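Local coordinates for LPP20 lipofamily protein (Helicobacter pylori R046Wa, PDB 4KZS) that is of unknown function but is secreted by this gastric pathogen and may be linked to the outer membrane and the Tol-Pal system, at residues Leu110-Leu124 and Met140-Leu154. Sequence-based numbering, arbitrary orientation.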
ATOM      1  N   LEU A 110      16.501   8.297  -3.698  1.00 41.18           N
ATOM      2  CA  LEU A 110      15.779   7.027  -3.804  1.00 42.23           C
ATOM      3  C   LEU A 110      16.226   6.110  -2.697  1.00 48.00           C
ATOM      4  O   LEU A 110      15.411   5.396  -2.118  1.00 56.62           O
ATOM      5  CB  LEU A 110      16.000   6.349  -5.156  1.00 40.39           C
ATOM      6  CG  LEU A 110      15.097   6.886  -6.263  1.00 39.51           C
ATOM      7  CD1 LEU A 110      15.316   6.131  -7.560  1.00 40.24           C
ATOM      8  CD2 LEU A 110      13.661   6.784  -5.810  1.00 38.41           C
ATOM      9  N   ARG A 111      17.522   6.162  -2.400  1.00 46.08           N
ATOM     10  CA  ARG A 111      18.127   5.447  -1.300  1.00 49.03           C
ATOM     11  C   ARG A 111      17.398   5.876  -0.039  1.00 52.55           C
ATOM     12  O   ARG A 111      17.118   5.071   0.857  1.00 56.16           O
ATOM     13  CB  ARG A 111      19.616   5.789  -1.249  1.00 55.41           C
ATOM     14  CG  ARG A 111      20.334   5.559   0.062  1.00 76.21           C
ATOM     15  CD  ARG A 111      21.584   6.441   0.133  1.00 93.59           C
ATOM     16  NE  ARG A 111      22.698   5.851  -0.608  1.00 90.28           N
ATOM     17  CZ  ARG A 111      23.483   4.915  -0.097  1.00 93.50           C
ATOM     18  NH1 ARG A 111      23.255   4.498   1.144  1.00 87.43           N
ATOM     19  NH2 ARG A 111      24.484   4.400  -0.811  1.00 97.68           N
ATOM     20  N   ASP A 112      17.017   7.144   0.008  1.00 45.60           N
ATOM     21  CA  ASP A 112      16.408   7.652   1.216  1.00 47.03           C
ATOM     22  C   ASP A 112      14.969   7.216   1.413  1.00 49.37           C
ATOM     23  O   ASP A 112      14.591   6.862   2.524  1.00 52.14           O
ATOM     24  CB  ASP A 112      16.542   9.171   1.302  1.00 52.92           C
ATOM     25  CG  ASP A 112      18.006   9.640   1.364  1.00 67.82           C
ATOM     26  OD1 ASP A 112      18.939   8.820   1.582  1.00 79.73           O
ATOM     27  OD2 ASP A 112      18.236  10.851   1.190  1.00 78.83           O
ATOM     28  N   LYS A 113      14.166   7.281   0.351  1.00 50.41           N
ATOM     29  CA  LYS A 113      12.758   6.896   0.404  1.00 50.46           C
ATOM     30  C   LYS A 113      12.734   5.371   0.652  1.00 49.68           C
ATOM     31  O   LYS A 113      11.877   4.861   1.359  1.00 49.46           O
ATOM     32  CB  LYS A 113      12.054   7.278  -0.908  1.00 60.26           C
ATOM     33  CG  LYS A 113      10.530   7.141  -0.934  1.00 78.40           C
ATOM     34  CD  LYS A 113       9.944   7.633  -2.271  1.00 92.63           C
ATOM     35  CE  LYS A 113       8.423   7.458  -2.387  1.00 92.00           C
ATOM     36  NZ  LYS A 113       7.671   8.276  -1.396  1.00 88.93           N
ATOM     37  N   TYR A 114      13.708   4.652   0.124  1.00 41.70           N
ATOM     38  CA  TYR A 114      13.825   3.241   0.430  1.00 43.15           C
ATOM     39  C   TYR A 114      14.097   3.004   1.914  1.00 46.68           C
ATOM     40  O   TYR A 114      13.262   2.379   2.559  1.00 48.14           O
ATOM     41  CB  TYR A 114      14.933   2.620  -0.389  1.00 44.65           C
ATOM     42  CG  TYR A 114      15.070   1.165  -0.177  1.00 47.54           C
ATOM     43  CD1 TYR A 114      15.771   0.697   0.894  1.00 56.89           C
ATOM     44  CD2 TYR A 114      14.519   0.248  -1.059  1.00 53.89           C
ATOM     45  CE1 TYR A 114      15.933  -0.653   1.112  1.00 66.90           C
ATOM     46  CE2 TYR A 114      14.663  -1.117  -0.858  1.00 61.53           C
ATOM     47  CZ  TYR A 114      15.383  -1.568   0.244  1.00 68.94           C
ATOM     48  OH  TYR A 114      15.579  -2.917   0.519  1.00 69.20           O
ATOM     49  N   ASN A 115      15.233   3.513   2.449  1.00 41.23           N
ATOM     50  CA  ASN A 115      15.548   3.418   3.874  1.00 35.93           C
ATOM     51  C   ASN A 115      14.349   3.781   4.756  1.00 42.57           C
ATOM     52  O   ASN A 115      14.117   3.144   5.771  1.00 53.91           O
ATOM     53  CB  ASN A 115      16.724   4.265   4.236  1.00 33.68           C
ATOM     54  CG  ASN A 115      17.966   3.892   3.443  1.00 38.84           C
ATOM     55  OD1 ASN A 115      18.052   2.790   2.897  1.00 36.75           O
ATOM     56  ND2 ASN A 115      18.925   4.824   3.330  1.00 38.05           N
ATOM     57  N   ALA A 116      13.536   4.730   4.324  1.00 40.70           N
ATOM     58  CA  ALA A 116      12.397   5.164   5.102  1.00 45.02           C
ATOM     59  C   ALA A 116      11.335   4.103   5.027  1.00 53.51           C
ATOM     60  O   ALA A 116      10.652   3.848   6.011  1.00 67.20           O
ATOM     61  CB  ALA A 116      11.858   6.494   4.587  1.00 36.27           C
ATOM     62  N   LEU A 117      11.197   3.474   3.864  1.00 56.40           N
ATOM     63  CA  LEU A 117      10.263   2.351   3.740  1.00 55.65           C
ATOM     64  C   LEU A 117      10.687   1.157   4.620  1.00 57.75           C
ATOM     65  O   LEU A 117       9.824   0.560   5.252  1.00 55.74           O
ATOM     66  CB  LEU A 117      10.056   1.932   2.278  1.00 48.12           C
ATOM     67  CG  LEU A 117       9.297   3.023   1.508  1.00 46.26           C
ATOM     68  CD1 LEU A 117       9.458   2.836   0.007  1.00 42.26           C
ATOM     69  CD2 LEU A 117       7.839   3.073   1.878  1.00 45.86           C
ATOM     70  N   TYR A 118      11.992   0.850   4.672  1.00 52.74           N
ATOM     71  CA  TYR A 118      12.529  -0.313   5.387  1.00 55.16           C
ATOM     72  C   TYR A 118      12.187  -0.145   6.839  1.00 64.53           C
ATOM     73  O   TYR A 118      11.458  -0.934   7.431  1.00 77.07           O
ATOM     74  CB  TYR A 118      14.034  -0.297   5.284  1.00 59.41           C
ATOM     75  CG  TYR A 118      14.791  -1.619   5.204  1.00 64.07           C
ATOM     76  CD1 TYR A 118      14.972  -2.433   6.322  1.00 66.13           C
ATOM     77  CD2 TYR A 118      15.417  -1.991   4.015  1.00 74.38           C
ATOM     78  CE1 TYR A 118      15.717  -3.608   6.248  1.00 68.50           C
ATOM     79  CE2 TYR A 118      16.168  -3.153   3.912  1.00 85.24           C
ATOM     80  CZ  TYR A 118      16.313  -3.964   5.027  1.00 89.04           C
ATOM     81  OH  TYR A 118      17.067  -5.117   4.897  1.00103.90           O
ATOM     82  N   GLY A 119      12.662   0.951   7.406  1.00 67.38           N
ATOM     83  CA  GLY A 119      12.431   1.225   8.802  1.00 59.57           C
ATOM     84  C   GLY A 119      11.004   1.642   9.127  1.00 64.61           C
ATOM     85  O   GLY A 119      10.694   2.039  10.256  1.00 71.43           O
ATOM     86  N   GLN A 120      10.117   1.596   8.158  1.00 59.28           N
ATOM     87  CA  GLN A 120       8.741   1.838   8.511  1.00 57.37           C
ATOM     88  C   GLN A 120       8.078   0.483   8.702  1.00 72.81           C
ATOM     89  O   GLN A 120       6.997   0.404   9.284  1.00 76.98           O
ATOM     90  CB  GLN A 120       8.039   2.586   7.407  1.00 48.77           C
ATOM     91  CG  GLN A 120       6.660   2.988   7.828  1.00 65.41           C
ATOM     92  CD  GLN A 120       5.966   3.771   6.769  1.00 78.65           C
ATOM     93  OE1 GLN A 120       6.616   4.469   5.980  1.00 81.10           O
ATOM     94  NE2 GLN A 120       4.629   3.664   6.724  1.00 90.27           N
ATOM     95  N   PHE A 121       8.721  -0.565   8.172  1.00 73.77           N
ATOM     96  CA  PHE A 121       8.145  -1.895   8.097  1.00 81.91           C
ATOM     97  C   PHE A 121       8.291  -2.478   9.459  1.00 86.63           C
ATOM     98  O   PHE A 121       7.337  -3.030  10.005  1.00 83.22           O
ATOM     99  CB  PHE A 121       8.909  -2.775   7.102  1.00 91.27           C
ATOM    100  CG  PHE A 121       8.131  -3.969   6.601  1.00 96.65           C
ATOM    101  CD1 PHE A 121       7.082  -3.804   5.701  1.00104.82           C
ATOM    102  CD2 PHE A 121       8.451  -5.257   7.007  1.00104.65           C
ATOM    103  CE1 PHE A 121       6.370  -4.898   5.220  1.00112.70           C
ATOM    104  CE2 PHE A 121       7.753  -6.358   6.523  1.00107.88           C
ATOM    105  CZ  PHE A 121       6.713  -6.176   5.622  1.00108.76           C
ATOM    106  N   SER A 122       9.500  -2.332  10.004  1.00 93.31           N
ATOM    107  CA  SER A 122       9.819  -2.819  11.339  1.00 89.16           C
ATOM    108  C   SER A 122       8.784  -2.347  12.355  1.00 79.89           C
ATOM    109  O   SER A 122       8.454  -3.078  13.277  1.00 91.18           O
ATOM    110  CB  SER A 122      11.213  -2.390  11.743  1.00 96.20           C
ATOM    111  OG  SER A 122      11.307  -0.990  11.594  1.00114.87           O
ATOM    112  N   THR A 123       8.229  -1.156  12.148  1.00 78.65           N
ATOM    113  CA  THR A 123       7.184  -0.621  13.035  1.00 82.50           C
ATOM    114  C   THR A 123       5.767  -1.133  12.699  1.00 92.94           C
ATOM    115  O   THR A 123       4.753  -0.594  13.179  1.00 88.43           O
ATOM    116  CB  THR A 123       7.198   0.932  13.094  1.00 68.47           C
ATOM    117  OG1 THR A 123       6.331   1.482  12.088  1.00 66.69           O
ATOM    118  CG2 THR A 123       8.623   1.476  12.983  1.00 59.20           C
ATOM    119  N   LEU A 124       5.707  -2.173  11.875  1.00 97.92           N
ATOM    120  CA  LEU A 124       4.438  -2.734  11.450  1.00 95.10           C
ATOM    121  C   LEU A 124       4.323  -4.224  11.743  1.00106.65           C
ATOM    122  O   LEU A 124       3.233  -4.775  11.664  1.00113.83           O
ATOM    123  CB  LEU A 124       4.227  -2.473   9.966  1.00 83.78           C
ATOM    124  CG  LEU A 124       3.565  -1.150   9.635  1.00 79.67           C
ATOM    125  CD1 LEU A 124       3.469  -1.002   8.122  1.00 75.97           C
ATOM    126  CD2 LEU A 124       2.193  -1.104  10.282  1.00 80.86           C
ATOM    127  N   MET A 140       1.768  -3.225   5.332  1.00 59.41           N
ATOM    128  CA  MET A 140       2.975  -3.993   4.981  1.00 50.28           C
ATOM    129  C   MET A 140       3.020  -4.332   3.497  1.00 52.78           C
ATOM    130  O   MET A 140       4.108  -4.270   2.846  1.00 56.77           O
ATOM    131  CB  MET A 140       3.097  -5.259   5.777  1.00 53.92           C
ATOM    132  CG  MET A 140       3.178  -4.988   7.257  1.00 74.36           C
ATOM    133  SD  MET A 140       3.340  -6.456   8.307  1.00 80.58           S
ATOM    134  CE  MET A 140       4.864  -7.157   7.735  1.00 76.20           C
ATOM    135  N   GLY A 141       1.858  -4.686   2.950  1.00 41.89           N
ATOM    136  CA  GLY A 141       1.777  -4.990   1.514  1.00 49.53           C
ATOM    137  C   GLY A 141       2.218  -3.805   0.667  1.00 53.16           C
ATOM    138  O   GLY A 141       3.071  -3.932  -0.235  1.00 45.81           O
ATOM    139  N   ASP A 142       1.661  -2.636   0.985  1.00 56.09           N
ATOM    140  CA  ASP A 142       2.053  -1.399   0.300  1.00 65.67           C
ATOM    141  C   ASP A 142       3.559  -1.051   0.333  1.00 62.74           C
ATOM    142  O   ASP A 142       4.133  -0.721  -0.730  1.00 61.94           O
ATOM    143  CB  ASP A 142       1.206  -0.237   0.791  1.00 68.35           C
ATOM    144  CG  ASP A 142      -0.283  -0.469   0.556  1.00 77.19           C
ATOM    145  OD1 ASP A 142      -0.618  -0.989  -0.532  1.00 75.48           O
ATOM    146  OD2 ASP A 142      -1.107  -0.129   1.453  1.00 81.91           O
ATOM    147  N   LEU A 143       4.174  -1.127   1.523  1.00 50.09           N
ATOM    148  CA  LEU A 143       5.573  -0.788   1.664  1.00 55.06           C
ATOM    149  C   LEU A 143       6.398  -1.651   0.706  1.00 58.60           C
ATOM    150  O   LEU A 143       7.210  -1.145  -0.112  1.00 54.21           O
ATOM    151  CB  LEU A 143       6.042  -0.958   3.119  1.00 61.51           C
ATOM    152  CG  LEU A 143       5.280  -0.236   4.251  1.00 59.53           C
ATOM    153  CD1 LEU A 143       6.074  -0.350   5.533  1.00 58.97           C
ATOM    154  CD2 LEU A 143       4.994   1.240   3.996  1.00 63.47           C
ATOM    155  N   LEU A 144       6.137  -2.950   0.781  1.00 52.47           N
ATOM    156  CA  LEU A 144       6.856  -3.924   0.012  1.00 51.36           C
ATOM    157  C   LEU A 144       6.624  -3.665  -1.473  1.00 56.81           C
ATOM    158  O   LEU A 144       7.537  -3.758  -2.311  1.00 62.71           O
ATOM    159  CB  LEU A 144       6.405  -5.300   0.445  1.00 53.76           C
ATOM    160  CG  LEU A 144       7.352  -6.057   1.378  1.00 56.82           C
ATOM    161  CD1 LEU A 144       8.067  -5.157   2.351  1.00 63.66           C
ATOM    162  CD2 LEU A 144       6.636  -7.136   2.147  1.00 57.33           C
ATOM    163  N   ALA A 145       5.421  -3.240  -1.804  1.00 51.11           N
ATOM    164  CA  ALA A 145       5.152  -2.866  -3.180  1.00 44.75           C
ATOM    165  C   ALA A 145       5.847  -1.553  -3.645  1.00 46.99           C
ATOM    166  O   ALA A 145       6.223  -1.462  -4.810  1.00 56.97           O
ATOM    167  CB  ALA A 145       3.674  -2.766  -3.347  1.00 41.02           C
ATOM    168  N   LYS A 146       5.988  -0.535  -2.783  1.00 46.67           N
ATOM    169  CA  LYS A 146       6.763   0.682  -3.147  1.00 49.68           C
ATOM    170  C   LYS A 146       8.246   0.345  -3.216  1.00 51.70           C
ATOM    171  O   LYS A 146       8.918   0.692  -4.188  1.00 68.68           O
ATOM    172  CB  LYS A 146       6.601   1.791  -2.133  1.00 60.29           C
ATOM    173  CG  LYS A 146       5.189   2.254  -1.810  1.00 76.98           C
ATOM    174  CD  LYS A 146       4.858   3.515  -2.588  1.00102.12           C
ATOM    175  CE  LYS A 146       3.591   4.207  -2.093  1.00119.80           C
ATOM    176  NZ  LYS A 146       3.348   5.476  -2.854  1.00130.21           N
ATOM    177  N   ALA A 147       8.743  -0.357  -2.200  1.00 43.72           N
ATOM    178  CA  ALA A 147      10.165  -0.714  -2.073  1.00 41.87           C
ATOM    179  C   ALA A 147      10.742  -1.520  -3.229  1.00 46.68           C
ATOM    180  O   ALA A 147      11.872  -1.268  -3.681  1.00 50.09           O
ATOM    181  CB  ALA A 147      10.427  -1.460  -0.750  1.00 42.54           C
ATOM    182  N   MET A 148      10.033  -2.529  -3.699  1.00 46.37           N
ATOM    183  CA  MET A 148      10.687  -3.383  -4.664  1.00 48.64           C
ATOM    184  C   MET A 148      11.085  -2.654  -5.951  1.00 50.55           C
ATOM    185  O   MET A 148      12.217  -2.782  -6.444  1.00 53.50           O
ATOM    186  CB  MET A 148       9.796  -4.554  -4.976  1.00 54.89           C
ATOM    187  CG  MET A 148       9.842  -5.580  -3.894  1.00 59.60           C
ATOM    188  SD  MET A 148       8.670  -6.875  -4.260  1.00 85.15           S
ATOM    189  CE  MET A 148       9.413  -7.513  -5.787  1.00 91.23           C
ATOM    190  N   PRO A 149      10.156  -1.885  -6.525  1.00 53.13           N
ATOM    191  CA  PRO A 149      10.628  -1.110  -7.679  1.00 50.04           C
ATOM    192  C   PRO A 149      11.815  -0.168  -7.337  1.00 53.88           C
ATOM    193  O   PRO A 149      12.832  -0.143  -8.098  1.00 53.05           O
ATOM    194  CB  PRO A 149       9.375  -0.334  -8.120  1.00 44.72           C
ATOM    195  CG  PRO A 149       8.214  -1.100  -7.545  1.00 50.06           C
ATOM    196  CD  PRO A 149       8.724  -1.658  -6.239  1.00 53.76           C
ATOM    197  N   ILE A 150      11.706   0.581  -6.218  1.00 47.91           N
ATOM    198  CA  ILE A 150      12.781   1.521  -5.852  1.00 41.38           C
ATOM    199  C   ILE A 150      14.025   0.717  -5.805  1.00 39.14           C
ATOM    200  O   ILE A 150      15.057   1.129  -6.316  1.00 43.59           O
ATOM    201  CB  ILE A 150      12.520   2.268  -4.513  1.00 42.38           C
ATOM    202  CG1 ILE A 150      11.340   3.228  -4.723  1.00 37.09           C
ATOM    203  CG2 ILE A 150      13.783   3.005  -4.035  1.00 37.31           C
ATOM    204  CD1 ILE A 150      10.777   3.878  -3.494  1.00 37.87           C
ATOM    205  N   GLU A 151      13.927  -0.473  -5.240  1.00 40.14           N
ATOM    206  CA  GLU A 151      15.158  -1.262  -5.066  1.00 49.02           C
ATOM    207  C   GLU A 151      15.715  -1.779  -6.364  1.00 53.23           C
ATOM    208  O   GLU A 151      16.938  -1.896  -6.517  1.00 55.57           O
ATOM    209  CB  GLU A 151      14.928  -2.415  -4.139  1.00 49.48           C
ATOM    210  CG  GLU A 151      15.997  -3.457  -4.226  1.00 56.60           C
ATOM    211  CD  GLU A 151      15.661  -4.636  -3.366  1.00 67.40           C
ATOM    212  OE1 GLU A 151      15.709  -4.475  -2.121  1.00 83.54           O
ATOM    213  OE2 GLU A 151      15.363  -5.708  -3.940  1.00 64.02           O
ATOM    214  N   ARG A 152      14.819  -2.099  -7.296  1.00 57.96           N
ATOM    215  CA  ARG A 152      15.258  -2.561  -8.602  1.00 67.13           C
ATOM    216  C   ARG A 152      16.126  -1.469  -9.223  1.00 69.96           C
ATOM    217  O   ARG A 152      17.254  -1.737  -9.651  1.00 68.80           O
ATOM    218  CB  ARG A 152      14.082  -2.918  -9.507  1.00 72.67           C
ATOM    219  CG  ARG A 152      14.343  -4.190 -10.302  1.00 74.79           C
ATOM    220  CD  ARG A 152      13.209  -4.580 -11.243  1.00 89.58           C
ATOM    221  NE  ARG A 152      11.880  -4.166 -10.784  1.00 82.13           N
ATOM    222  CZ  ARG A 152      10.899  -3.760 -11.599  1.00 95.80           C
ATOM    223  NH1 ARG A 152      11.068  -3.696 -12.932  1.00 89.96           N
ATOM    224  NH2 ARG A 152       9.731  -3.402 -11.078  1.00 98.61           N
ATOM    225  N   ILE A 153      15.615  -0.236  -9.215  1.00 61.92           N
ATOM    226  CA  ILE A 153      16.392   0.893  -9.682  1.00 57.91           C
ATOM    227  C   ILE A 153      17.751   0.975  -9.004  1.00 60.32           C
ATOM    228  O   ILE A 153      18.792   1.025  -9.687  1.00 58.69           O
ATOM    229  CB  ILE A 153      15.660   2.200  -9.440  1.00 55.02           C
ATOM    230  CG1 ILE A 153      14.284   2.093 -10.080  1.00 57.57           C
ATOM    231  CG2 ILE A 153      16.487   3.344 -10.003  1.00 54.70           C
ATOM    232  CD1 ILE A 153      13.453   3.337  -9.970  1.00 53.41           C
ATOM    233  N   LEU A 154      17.743   0.983  -7.667  1.00 58.13           N
ATOM    234  CA  LEU A 154      18.981   1.176  -6.907  1.00 56.60           C
ATOM    235  C   LEU A 154      20.025   0.132  -7.266  1.00 63.66           C
ATOM    236  O   LEU A 154      21.182   0.482  -7.493  1.00 61.66           O
ATOM    237  CB  LEU A 154      18.710   1.173  -5.416  1.00 61.20           C
ATOM    238  CG  LEU A 154      17.984   2.436  -4.985  1.00 71.69           C
ATOM    239  CD1 LEU A 154      17.661   2.440  -3.502  1.00 64.88           C
ATOM    240  CD2 LEU A 154      18.857   3.615  -5.344  1.00 73.07           C
TER
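Leu110 packs against Ile150, Ile153 and Leu154 where helix 103-121 runs antiparallel to helix 135-157. The pair is consistent with the three-helix bundle known for this protein, with helix 165-172 probably the third member; it covers Leu144. The axes of 110-121 and 140-154 approach to 9.6 Å, with 150° between their directions. CD1 of Leu110 lies 3.9 Å from CG2 of Ile153, and its CB meets CD2 of Leu154. The Lys113 chain crosses the Ile150 side chain at about a right angle, its CD against CD1 of Ile150. Tyr114 is a knob in the hole formed by Ala147, Ile150, Glu151 and Leu154. Its CG is anti to the backbone N (chi1 -177°), which sends the ring across the other helix, to Glu151. CE2 of Tyr114 sits 3.5 Å from CB of Glu151. Tyr114 OH donates a hydrogen bond of 3.1 Å to OE1 of Glu151, nearly along the carboxylate C-O axis. One turn on, Leu117 fills the hole between Leu143, Lys146, Ala147 and Ile150. Ile150 in turn is a knob among Leu110, Lys113, Tyr114 and Leu117, so knobs come from both helices. The extended chain of Gln120 crosses the end of Leu143, with NE2 of Gln120 3.7 Å from CD2 of Leu143. Phe121 has CD1 of Leu144 over one ring face and CD1 of Leu143 at its edge. Met140 makes an oblique Met-aromatic contact with this ring, SD 4.8 Å from the centroid, though the position of the Met140 end is doubtful. Leu124 closes the interface, its CB 3.8 Å from CG of Met140.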